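Local atomic coordinates of RNA 2'-o-ribose methyltransferase (PDB entry 1IPA), a protein that probably transfers a methyl group to a ribose 2'-oxygen of RNA, as a knotted SPOUT-class methyltransferase of the TrmH family. Residues 29-40 and 159-167; 129-140 and 245-255. All coordinates share one frame; numbering follows the deposited sequence.

Overall arrangement
Both contacts involve the methyltransferase part of the chain, but in different ways. Contact 1 (29-40 with 159-167) is an interface between domains: it sets the strand and helix of the eL30-like, probably RNA-binding N-terminal region against the end of helix 156-161 and the turn after it. Contact 2 (129-140 with 245-255) lies inside the catalytic domain and pairs two helices on one side of its parallel sheet. The centres are about 17 Å apart, yet the two meet directly, since Thr163 CG2 lies 3.5 Å from Arg135 CZ. Helix 127-140 thus has 159-167 and helix 246-261 as neighbours. The deep trefoil knot that forms the active-site architecture belongs to this same catalytic domain.

Contact 1 of 2, residues 29-40 and 159-167; sequences FLIEGAREIERA and IRNSTGVVF
Phe167 reaches from the 3-10 turn 165-167 into the angle between strand 28-32 and helix 34-42. Ala40 CB sits over one face of its ring, 4.0 Å from the centroid, in a CH-pi contact, while Val166 CG2 lies over the opposite face. With chi1 at -58°, CG lies beside the backbone N and the ring extends towards the strand, where Phe167 CE2 comes 3.8 Å from Phe29 CE1 and CZ approaches Ile31 CD1. The Phe29 and Phe167 side chains run alongside each other in antiparallel sense. Phe29 also meets a second apolar side chain, Ile159, whose CD1 lies 3.8 Å from Phe29 CD1; the other branch of Ile159, CG2, touches Glu36 CG. A leucine in place of Phe167 would probably lose the flat face under Ala40 and open a gap beside Phe29 and Ile31.

Glu36 folds back at chi2 (64°), which lays its CG near Gly164 N and brings OE2 beside Thr163 CA. A water donates to this OE2 (2.7 Å) and to Arg160 O (2.8 Å), bridging the acid to the last turn of helix 156-161. Farther along helix 34-42, the extended Arg39 runs past Gly164, its NE 3.1 Å from Thr163 O at an angle too poor for a hydrogen bond. A CB on Gly164 would collide with Arg39 CD; the positive phi of Thr163 marks a Schellman motif, and Thr163 and Gly164 are the central residues of the type I' turn Ser162-Val165.

Strand 28-32 of the N-terminal domain pairs with strand 96-101, Phe29 also meets the ring of Tyr154, and Ile45 packs on both Ala40 and Phe167. Behind 159-167, Thr163, Val165 and Val166 rest on helix 127-140, placing this contact at the junction of the two domains.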
loop_
_atom_site.group_PDB
_atom_site.type_symbol
_atom_site.label_atom_id
_atom_site.label_comp_id
_atom_site.label_asym_id
_atom_site.label_seq_id
_atom_site.Cartn_x
_atom_site.Cartn_y
_atom_site.Cartn_z
ATOM N N PHE A 29 14.609 -7.131 1.247
ATOM C CA PHE A 29 13.326 -7.600 0.750
ATOM C C PHE A 29 13.355 -7.729 -0.766
ATOM O O PHE A 29 14.182 -7.110 -1.440
ATOM C CB PHE A 29 12.180 -6.666 1.198
ATOM C CG PHE A 29 12.271 -5.265 0.650
ATOM C CD1 PHE A 29 11.408 -4.843 -0.361
ATOM C CD2 PHE A 29 13.203 -4.356 1.157
ATOM C CE1 PHE A 29 11.467 -3.544 -0.860
ATOM C CE2 PHE A 29 13.267 -3.048 0.659
ATOM C CZ PHE A 29 12.391 -2.647 -0.354
ATOM N N LEU A 30 12.448 -8.551 -1.283
ATOM C CA LEU A 30 12.363 -8.809 -2.703
ATOM C C LEU A 30 11.368 -7.888 -3.372
ATOM O O LEU A 30 10.354 -7.502 -2.782
ATOM C CB LEU A 30 11.951 -10.262 -2.938
ATOM C CG LEU A 30 12.840 -11.329 -2.296
ATOM C CD1 LEU A 30 12.100 -12.656 -2.250
ATOM C CD2 LEU A 30 14.142 -11.444 -3.066
ATOM N N ILE A 31 11.672 -7.525 -4.609
ATOM C CA ILE A 31 10.793 -6.666 -5.367
ATOM C C ILE A 31 10.520 -7.313 -6.722
ATOM O O ILE A 31 11.357 -7.269 -7.623
ATOM C CB ILE A 31 11.419 -5.278 -5.565
ATOM C CG1 ILE A 31 11.785 -4.674 -4.197
ATOM C CG2 ILE A 31 10.448 -4.386 -6.324
ATOM C CD1 ILE A 31 12.440 -3.281 -4.266
ATOM N N GLU A 32 9.348 -7.926 -6.846
ATOM C CA GLU A 32 8.919 -8.596 -8.078
ATOM C C GLU A 32 8.190 -7.649 -9.047
ATOM O O GLU A 32 7.242 -6.959 -8.663
ATOM C CB GLU A 32 8.012 -9.782 -7.719
ATOM C CG GLU A 32 7.255 -10.417 -8.874
ATOM C CD GLU A 32 6.657 -11.792 -8.511
ATOM O OE1 GLU A 32 6.140 -11.961 -7.380
ATOM O OE2 GLU A 32 6.697 -12.703 -9.368
ATOM N N GLY A 33 8.644 -7.617 -10.297
ATOM C CA GLY A 33 8.011 -6.773 -11.292
ATOM C C GLY A 33 8.840 -5.581 -11.721
ATOM O O GLY A 33 9.368 -4.842 -10.885
ATOM N N ALA A 34 8.935 -5.382 -13.031
ATOM C CA ALA A 34 9.705 -4.283 -13.598
ATOM C C ALA A 34 9.225 -2.901 -13.166
ATOM O O ALA A 34 10.039 -1.991 -12.947
ATOM C CB ALA A 34 9.697 -4.378 -15.111
ATOM N N ARG A 35 7.912 -2.721 -13.049
ATOM C CA ARG A 35 7.417 -1.411 -12.640
ATOM C C ARG A 35 7.661 -1.181 -11.149
ATOM O O ARG A 35 8.101 -0.103 -10.750
ATOM C CB ARG A 35 5.927 -1.242 -12.960
ATOM C CG ARG A 35 5.496 0.222 -12.915
ATOM C CD ARG A 35 6.295 1.023 -13.932
ATOM N NE ARG A 35 6.596 2.386 -13.507
ATOM C CZ ARG A 35 5.805 3.441 -13.697
ATOM N NH1 ARG A 35 4.634 3.308 -14.313
ATOM N NH2 ARG A 35 6.198 4.641 -13.278
ATOM N N GLU A 36 7.375 -2.191 -10.329
ATOM C CA GLU A 36 7.605 -2.073 -8.892
ATOM C C GLU A 36 9.082 -1.764 -8.650
ATOM O O GLU A 36 9.416 -0.879 -7.876
ATOM C CB GLU A 36 7.231 -3.366 -8.165
ATOM C CG GLU A 36 5.743 -3.685 -8.148
ATOM C CD GLU A 36 5.181 -3.938 -9.538
ATOM O OE1 GLU A 36 5.949 -4.369 -10.429
ATOM O OE2 GLU A 36 3.968 -3.718 -9.735
ATOM N N ILE A 37 9.964 -2.494 -9.326
ATOM C CA ILE A 37 11.398 -2.274 -9.178
ATOM C C ILE A 37 11.764 -0.842 -9.572
ATOM O O ILE A 37 12.557 -0.184 -8.894
ATOM C CB ILE A 37 12.205 -3.268 -10.045
ATOM C CG1 ILE A 37 12.110 -4.673 -9.444
ATOM C CG2 ILE A 37 13.643 -2.818 -10.158
ATOM C CD1 ILE A 37 12.638 -5.775 -10.334
ATOM N N GLU A 38 11.175 -0.347 -10.654
ATOM C CA GLU A 38 11.474 1.008 -11.100
ATOM C C GLU A 38 11.040 2.057 -10.090
ATOM O O GLU A 38 11.814 2.952 -9.750
ATOM C CB GLU A 38 10.809 1.299 -12.434
ATOM C CG GLU A 38 11.255 2.613 -13.021
ATOM C CD GLU A 38 10.570 2.912 -14.323
ATOM O OE1 GLU A 38 9.322 2.977 -14.313
ATOM O OE2 GLU A 38 11.274 3.076 -15.348
ATOM N N ARG A 39 9.804 1.953 -9.610
ATOM C CA ARG A 39 9.303 2.903 -8.623
ATOM C C ARG A 39 10.190 2.888 -7.383
ATOM O O ARG A 39 10.379 3.915 -6.736
ATOM C CB ARG A 39 7.870 2.565 -8.230
ATOM C CG ARG A 39 6.875 2.676 -9.364
ATOM C CD ARG A 39 5.546 2.012 -8.993
ATOM N NE ARG A 39 4.598 2.001 -10.106
ATOM C CZ ARG A 39 3.984 3.083 -10.568
ATOM N NH1 ARG A 39 4.216 4.263 -10.009
ATOM N NH2 ARG A 39 3.145 2.988 -11.594
ATOM N N ALA A 40 10.742 1.724 -7.056
ATOM C CA ALA A 40 11.608 1.609 -5.891
ATOM C C ALA A 40 12.885 2.402 -6.131
ATOM O O ALA A 40 13.397 3.066 -5.228
ATOM C CB ALA A 40 11.928 0.144 -5.609
ATOM N N ILE A 159 3.441 -4.790 -1.628
ATOM C CA ILE A 159 4.134 -4.254 -2.787
ATOM C C ILE A 159 3.397 -4.558 -4.099
ATOM O O ILE A 159 3.244 -3.673 -4.935
ATOM C CB ILE A 159 5.596 -4.791 -2.861
ATOM C CG1 ILE A 159 6.452 -4.100 -1.787
ATOM C CG2 ILE A 159 6.170 -4.574 -4.256
ATOM C CD1 ILE A 159 7.797 -4.798 -1.498
ATOM N N ARG A 160 2.937 -5.793 -4.291
ATOM C CA ARG A 160 2.229 -6.109 -5.527
ATOM C C ARG A 160 0.860 -5.426 -5.611
ATOM O O ARG A 160 0.550 -4.797 -6.607
ATOM C CB ARG A 160 2.018 -7.618 -5.708
ATOM C CG ARG A 160 1.534 -7.934 -7.128
ATOM C CD ARG A 160 0.657 -9.170 -7.273
ATOM N NE ARG A 160 0.399 -9.443 -8.695
ATOM C CZ ARG A 160 -0.374 -10.426 -9.159
ATOM N NH1 ARG A 160 -0.992 -11.256 -8.321
ATOM N NH2 ARG A 160 -0.527 -10.585 -10.472
ATOM N N ASN A 161 0.039 -5.545 -4.572
ATOM C CA ASN A 161 -1.291 -4.934 -4.612
ATOM C C ASN A 161 -1.302 -3.416 -4.657
ATOM O O ASN A 161 -2.312 -2.819 -5.022
ATOM C CB ASN A 161 -2.146 -5.433 -3.451
ATOM C CG ASN A 161 -2.614 -6.858 -3.660
ATOM O OD1 ASN A 161 -1.914 -7.660 -4.271
ATOM N ND2 ASN A 161 -3.795 -7.182 -3.151
ATOM N N SER A 162 -0.184 -2.793 -4.296
ATOM C CA SER A 162 -0.094 -1.339 -4.344
ATOM C C SER A 162 0.615 -0.949 -5.628
ATOM O O SER A 162 0.799 0.232 -5.904
ATOM C CB SER A 162 0.737 -0.802 -3.174
ATOM O OG SER A 162 2.126 -1.024 -3.393
ATOM N N THR A 163 1.020 -1.955 -6.397
ATOM C CA THR A 163 1.780 -1.754 -7.623
ATOM C C THR A 163 3.013 -0.874 -7.369
ATOM O O THR A 163 3.384 -0.073 -8.205
ATOM C CB THR A 163 0.915 -1.139 -8.763
ATOM O OG1 THR A 163 0.327 0.093 -8.328
ATOM C CG2 THR A 163 -0.186 -2.108 -9.163
ATOM N N GLY A 164 3.634 -1.027 -6.202
ATOM C CA GLY A 164 4.833 -0.269 -5.881
ATOM C C GLY A 164 4.642 1.107 -5.266
ATOM O O GLY A 164 5.611 1.756 -4.855
ATOM N N VAL A 165 3.393 1.554 -5.199
ATOM C CA VAL A 165 3.054 2.855 -4.635
ATOM C C VAL A 165 3.480 3.006 -3.172
ATOM O O VAL A 165 3.653 4.128 -2.696
ATOM C CB VAL A 165 1.526 3.123 -4.800
ATOM C CG1 VAL A 165 1.028 4.097 -3.766
ATOM C CG2 VAL A 165 1.256 3.664 -6.205
ATOM N N VAL A 166 3.661 1.884 -2.470
ATOM C CA VAL A 166 4.078 1.919 -1.063
ATOM C C VAL A 166 5.428 2.587 -0.839
ATOM O O VAL A 166 5.707 3.067 0.257
ATOM C CB VAL A 166 4.183 0.509 -0.437
ATOM C CG1 VAL A 166 2.823 -0.021 -0.144
ATOM C CG2 VAL A 166 4.933 -0.436 -1.373
ATOM N N PHE A 167 6.264 2.596 -1.874
ATOM C CA PHE A 167 7.594 3.191 -1.788
ATOM C C PHE A 167 7.564 4.718 -1.776
ATOM O O PHE A 167 8.583 5.353 -1.515
ATOM C CB PHE A 167 8.461 2.724 -2.971
ATOM C CG PHE A 167 8.606 1.232 -3.069
ATOM C CD1 PHE A 167 8.387 0.580 -4.277
ATOM C CD2 PHE A 167 8.942 0.475 -1.953
ATOM C CE1 PHE A 167 8.494 -0.793 -4.371
ATOM C CE2 PHE A 167 9.054 -0.912 -2.040
ATOM C CZ PHE A 167 8.828 -1.544 -3.246
HETATM O O HOH W 1 1.935 -5.391 -9.015
#

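Contact 2 of 2, residues 129-140 and 245-255; sequences NLGAVLRSADAA and NVSVSAALLLY
Ser136 OG donates to the backbone oxygen of Ser247 at 2.9 Å, the one hydrogen bond between 129-140 and 245-255. It arrives above the carbonyl plane, 39° out of it, and Ala251 N approaches the same oxygen from the opposite face, so this oxygen keeps its helical bond while taking a second donor. Ser136 has chi1 at -73°, which sets OG beside its own backbone N and also near Ala251 CB.

A second polar group closes the start of helix 246-261. Asn245 is its N-cap: OD1 takes Ser247 N in the carbonyl plane, on a lone pair, at 2.8 Å, and Ser247 OG from above that plane. This holds the Ser247 hydroxyl on the side of the cap, while Ser247 CB packs against Ala132 CB at 3.4 Å.

The remaining contacts are apolar. Val133 CG2 meets Val246 CG2 at 3.6 Å, and Val133 CG1 faces Ala250 CB more loosely. Leu254 brings CD1 to 3.6 Å from Ala137 CA and sets CB against Ala140 CB. At the outer end, Tyr255 CE1 comes near Ala140 CB, and Tyr255 OH lies 3.3 Å from Ala139 CB.

The axes of the two segments run 14° from parallel, and the alanines and serines between them permit the 8.1 Å approach. Val133, Ala250 and Leu254 all also touch Leu119 of strand 117-122, so the apolar row continues into the sheet; the serine bond, on the partly exposed side, is likely to help set the lengthwise register of the two helices.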
loop_
_atom_site.group_PDB
_atom_site.type_symbol
_atom_site.label_atom_id
_atom_site.label_comp_id
_atom_site.label_asym_id
_atom_site.label_seq_id
_atom_site.Cartn_x
_atom_site.Cartn_y
_atom_site.Cartn_z
ATOM N N ASN A 129 -4.997 -6.280 1.079
ATOM C CA ASN A 129 -5.961 -5.188 1.201
ATOM C C ASN A 129 -5.240 -3.870 1.407
ATOM O O ASN A 129 -5.606 -2.855 0.811
ATOM C CB ASN A 129 -6.911 -5.422 2.381
ATOM C CG ASN A 129 -7.945 -6.492 2.094
ATOM O OD1 ASN A 129 -8.794 -6.796 2.935
ATOM N ND2 ASN A 129 -7.879 -7.073 0.902
ATOM N N LEU A 130 -4.213 -3.891 2.252
ATOM C CA LEU A 130 -3.434 -2.692 2.527
ATOM C C LEU A 130 -2.875 -2.122 1.231
ATOM O O LEU A 130 -2.957 -0.921 0.979
ATOM C CB LEU A 130 -2.278 -3.002 3.486
ATOM C CG LEU A 130 -1.281 -1.848 3.639
ATOM C CD1 LEU A 130 -1.996 -0.619 4.212
ATOM C CD2 LEU A 130 -0.118 -2.286 4.526
ATOM N N GLY A 131 -2.305 -2.998 0.413
ATOM C CA GLY A 131 -1.739 -2.573 -0.853
ATOM C C GLY A 131 -2.773 -2.004 -1.807
ATOM O O GLY A 131 -2.536 -0.968 -2.430
ATOM N N ALA A 132 -3.917 -2.671 -1.929
ATOM C CA ALA A 132 -4.972 -2.198 -2.828
ATOM C C ALA A 132 -5.446 -0.817 -2.377
ATOM O O ALA A 132 -5.656 0.072 -3.200
ATOM C CB ALA A 132 -6.155 -3.198 -2.858
ATOM N N VAL A 133 -5.603 -0.642 -1.067
ATOM C CA VAL A 133 -6.029 0.638 -0.500
ATOM C C VAL A 133 -5.040 1.760 -0.796
ATOM O O VAL A 133 -5.443 2.872 -1.131
ATOM C CB VAL A 133 -6.213 0.549 1.029
ATOM C CG1 VAL A 133 -6.494 1.941 1.602
ATOM C CG2 VAL A 133 -7.354 -0.402 1.357
ATOM N N LEU A 134 -3.745 1.472 -0.674
ATOM C CA LEU A 134 -2.702 2.473 -0.948
ATOM C C LEU A 134 -2.721 2.892 -2.410
ATOM O O LEU A 134 -2.448 4.036 -2.743
ATOM C CB LEU A 134 -1.322 1.918 -0.579
ATOM C CG LEU A 134 -1.181 1.552 0.911
ATOM C CD1 LEU A 134 0.220 1.061 1.197
ATOM C CD2 LEU A 134 -1.480 2.765 1.773
ATOM N N ARG A 135 -3.057 1.949 -3.275
ATOM C CA ARG A 135 -3.129 2.204 -4.700
ATOM C C ARG A 135 -4.277 3.173 -4.985
ATOM O O ARG A 135 -4.124 4.112 -5.767
ATOM C CB ARG A 135 -3.345 0.883 -5.434
ATOM C CG ARG A 135 -3.279 0.958 -6.943
ATOM C CD ARG A 135 -3.412 -0.446 -7.492
ATOM N NE ARG A 135 -3.415 -0.509 -8.945
ATOM C CZ ARG A 135 -3.622 -1.631 -9.625
ATOM N NH1 ARG A 135 -3.843 -2.769 -8.973
ATOM N NH2 ARG A 135 -3.609 -1.617 -10.953
ATOM N N SER A 136 -5.423 2.947 -4.349
ATOM C CA SER A 136 -6.579 3.829 -4.533
ATOM C C SER A 136 -6.297 5.217 -3.963
ATOM O O SER A 136 -6.667 6.218 -4.559
ATOM C CB SER A 136 -7.822 3.257 -3.845
ATOM O OG SER A 136 -8.334 2.154 -4.561
ATOM N N ALA A 137 -5.650 5.268 -2.805
ATOM C CA ALA A 137 -5.329 6.544 -2.181
ATOM C C ALA A 137 -4.314 7.335 -3.024
ATOM O O ALA A 137 -4.378 8.565 -3.115
ATOM C CB ALA A 137 -4.790 6.311 -0.793
ATOM N N ASP A 138 -3.385 6.627 -3.649
ATOM C CA ASP A 138 -2.376 7.276 -4.478
ATOM C C ASP A 138 -3.007 7.863 -5.743
ATOM O O ASP A 138 -2.712 8.994 -6.133
ATOM C CB ASP A 138 -1.294 6.270 -4.875
ATOM C CG ASP A 138 -0.409 6.779 -6.001
ATOM O OD1 ASP A 138 0.579 7.491 -5.722
ATOM O OD2 ASP A 138 -0.715 6.475 -7.175
ATOM N N ALA A 139 -3.875 7.080 -6.376
ATOM C CA ALA A 139 -4.539 7.503 -7.598
ATOM C C ALA A 139 -5.398 8.745 -7.373
ATOM O O ALA A 139 -5.421 9.655 -8.203
ATOM C CB ALA A 139 -5.389 6.368 -8.141
ATOM N N ALA A 140 -6.099 8.772 -6.244
ATOM C CA ALA A 140 -6.972 9.891 -5.911
ATOM C C ALA A 140 -6.178 11.122 -5.498
ATOM O O ALA A 140 -6.693 12.236 -5.531
ATOM C CB ALA A 140 -7.930 9.486 -4.796
ATOM N N ASN A 245 -15.184 -3.974 -1.059
ATOM C CA ASN A 245 -13.807 -4.133 -0.639
ATOM C C ASN A 245 -13.417 -2.737 -0.148
ATOM O O ASN A 245 -13.907 -1.746 -0.681
ATOM C CB ASN A 245 -12.956 -4.532 -1.851
ATOM C CG ASN A 245 -11.510 -4.804 -1.493
ATOM O OD1 ASN A 245 -10.773 -3.909 -1.082
ATOM N ND2 ASN A 245 -11.095 -6.056 -1.650
ATOM N N VAL A 246 -12.551 -2.660 0.863
ATOM C CA VAL A 246 -12.134 -1.366 1.404
ATOM C C VAL A 246 -11.388 -0.512 0.372
ATOM O O VAL A 246 -11.476 0.711 0.392
ATOM C CB VAL A 246 -11.240 -1.538 2.661
ATOM C CG1 VAL A 246 -12.046 -2.097 3.813
ATOM C CG2 VAL A 246 -10.098 -2.469 2.355
ATOM N N SER A 247 -10.664 -1.149 -0.541
ATOM C CA SER A 247 -9.932 -0.398 -1.546
ATOM C C SER A 247 -10.907 0.289 -2.499
ATOM O O SER A 247 -10.624 1.375 -3.004
ATOM C CB SER A 247 -8.976 -1.313 -2.318
ATOM O OG SER A 247 -9.671 -2.158 -3.215
ATOM N N VAL A 248 -12.055 -0.339 -2.742
ATOM C CA VAL A 248 -13.063 0.255 -3.607
ATOM C C VAL A 248 -13.736 1.428 -2.884
ATOM O O VAL A 248 -13.953 2.487 -3.481
ATOM C CB VAL A 248 -14.146 -0.779 -4.039
ATOM C CG1 VAL A 248 -15.231 -0.089 -4.846
ATOM C CG2 VAL A 248 -13.508 -1.890 -4.876
ATOM N N SER A 249 -14.061 1.250 -1.606
ATOM C CA SER A 249 -14.691 2.327 -0.831
ATOM C C SER A 249 -13.759 3.541 -0.704
ATOM O O SER A 249 -14.204 4.692 -0.797
ATOM C CB SER A 249 -15.071 1.852 0.582
ATOM O OG SER A 249 -16.187 0.993 0.560
ATOM N N ALA A 250 -12.473 3.271 -0.497
ATOM C CA ALA A 250 -11.490 4.329 -0.348
ATOM C C ALA A 250 -11.372 5.125 -1.633
ATOM O O ALA A 250 -11.182 6.332 -1.591
ATOM C CB ALA A 250 -10.136 3.747 0.045
ATOM N N ALA A 251 -11.494 4.452 -2.779
ATOM C CA ALA A 251 -11.411 5.147 -4.060
ATOM C C ALA A 251 -12.622 6.059 -4.238
ATOM O O ALA A 251 -12.485 7.224 -4.628
ATOM C CB ALA A 251 -11.346 4.158 -5.198
ATOM N N LEU A 252 -13.803 5.522 -3.948
ATOM C CA LEU A 252 -15.037 6.282 -4.081
ATOM C C LEU A 252 -14.990 7.580 -3.276
ATOM O O LEU A 252 -15.166 8.660 -3.820
ATOM C CB LEU A 252 -16.227 5.429 -3.626
ATOM C CG LEU A 252 -16.542 4.249 -4.553
ATOM C CD1 LEU A 252 -17.586 3.329 -3.925
ATOM C CD2 LEU A 252 -17.035 4.794 -5.888
ATOM N N LEU A 253 -14.747 7.462 -1.979
ATOM C CA LEU A 253 -14.675 8.617 -1.094
ATOM C C LEU A 253 -13.583 9.598 -1.512
ATOM O O LEU A 253 -13.807 10.799 -1.552
ATOM C CB LEU A 253 -14.411 8.149 0.338
ATOM C CG LEU A 253 -15.443 7.154 0.868
ATOM C CD1 LEU A 253 -14.856 6.386 2.027
ATOM C CD2 LEU A 253 -16.716 7.892 1.263
ATOM N N LEU A 254 -12.405 9.079 -1.837
ATOM C CA LEU A 254 -11.291 9.933 -2.227
ATOM C C LEU A 254 -11.474 10.604 -3.592
ATOM O O LEU A 254 -11.052 11.756 -3.776
ATOM C CB LEU A 254 -9.980 9.143 -2.161
ATOM C CG LEU A 254 -9.678 8.607 -0.752
ATOM C CD1 LEU A 254 -8.339 7.896 -0.735
ATOM C CD2 LEU A 254 -9.678 9.755 0.248
ATOM N N TYR A 255 -12.100 9.911 -4.544
ATOM C CA TYR A 255 -12.338 10.522 -5.846
ATOM C C TYR A 255 -13.414 11.589 -5.760
ATOM O O TYR A 255 -13.405 12.534 -6.529
ATOM C CB TYR A 255 -12.715 9.479 -6.903
ATOM C CG TYR A 255 -11.500 9.002 -7.659
ATOM C CD1 TYR A 255 -10.676 7.999 -7.135
ATOM C CD2 TYR A 255 -11.120 9.611 -8.854
ATOM C CE1 TYR A 255 -9.504 7.622 -7.779
ATOM C CE2 TYR A 255 -9.949 9.238 -9.505
ATOM C CZ TYR A 255 -9.148 8.247 -8.962
ATOM O OH TYR A 255 -7.989 7.880 -9.600
#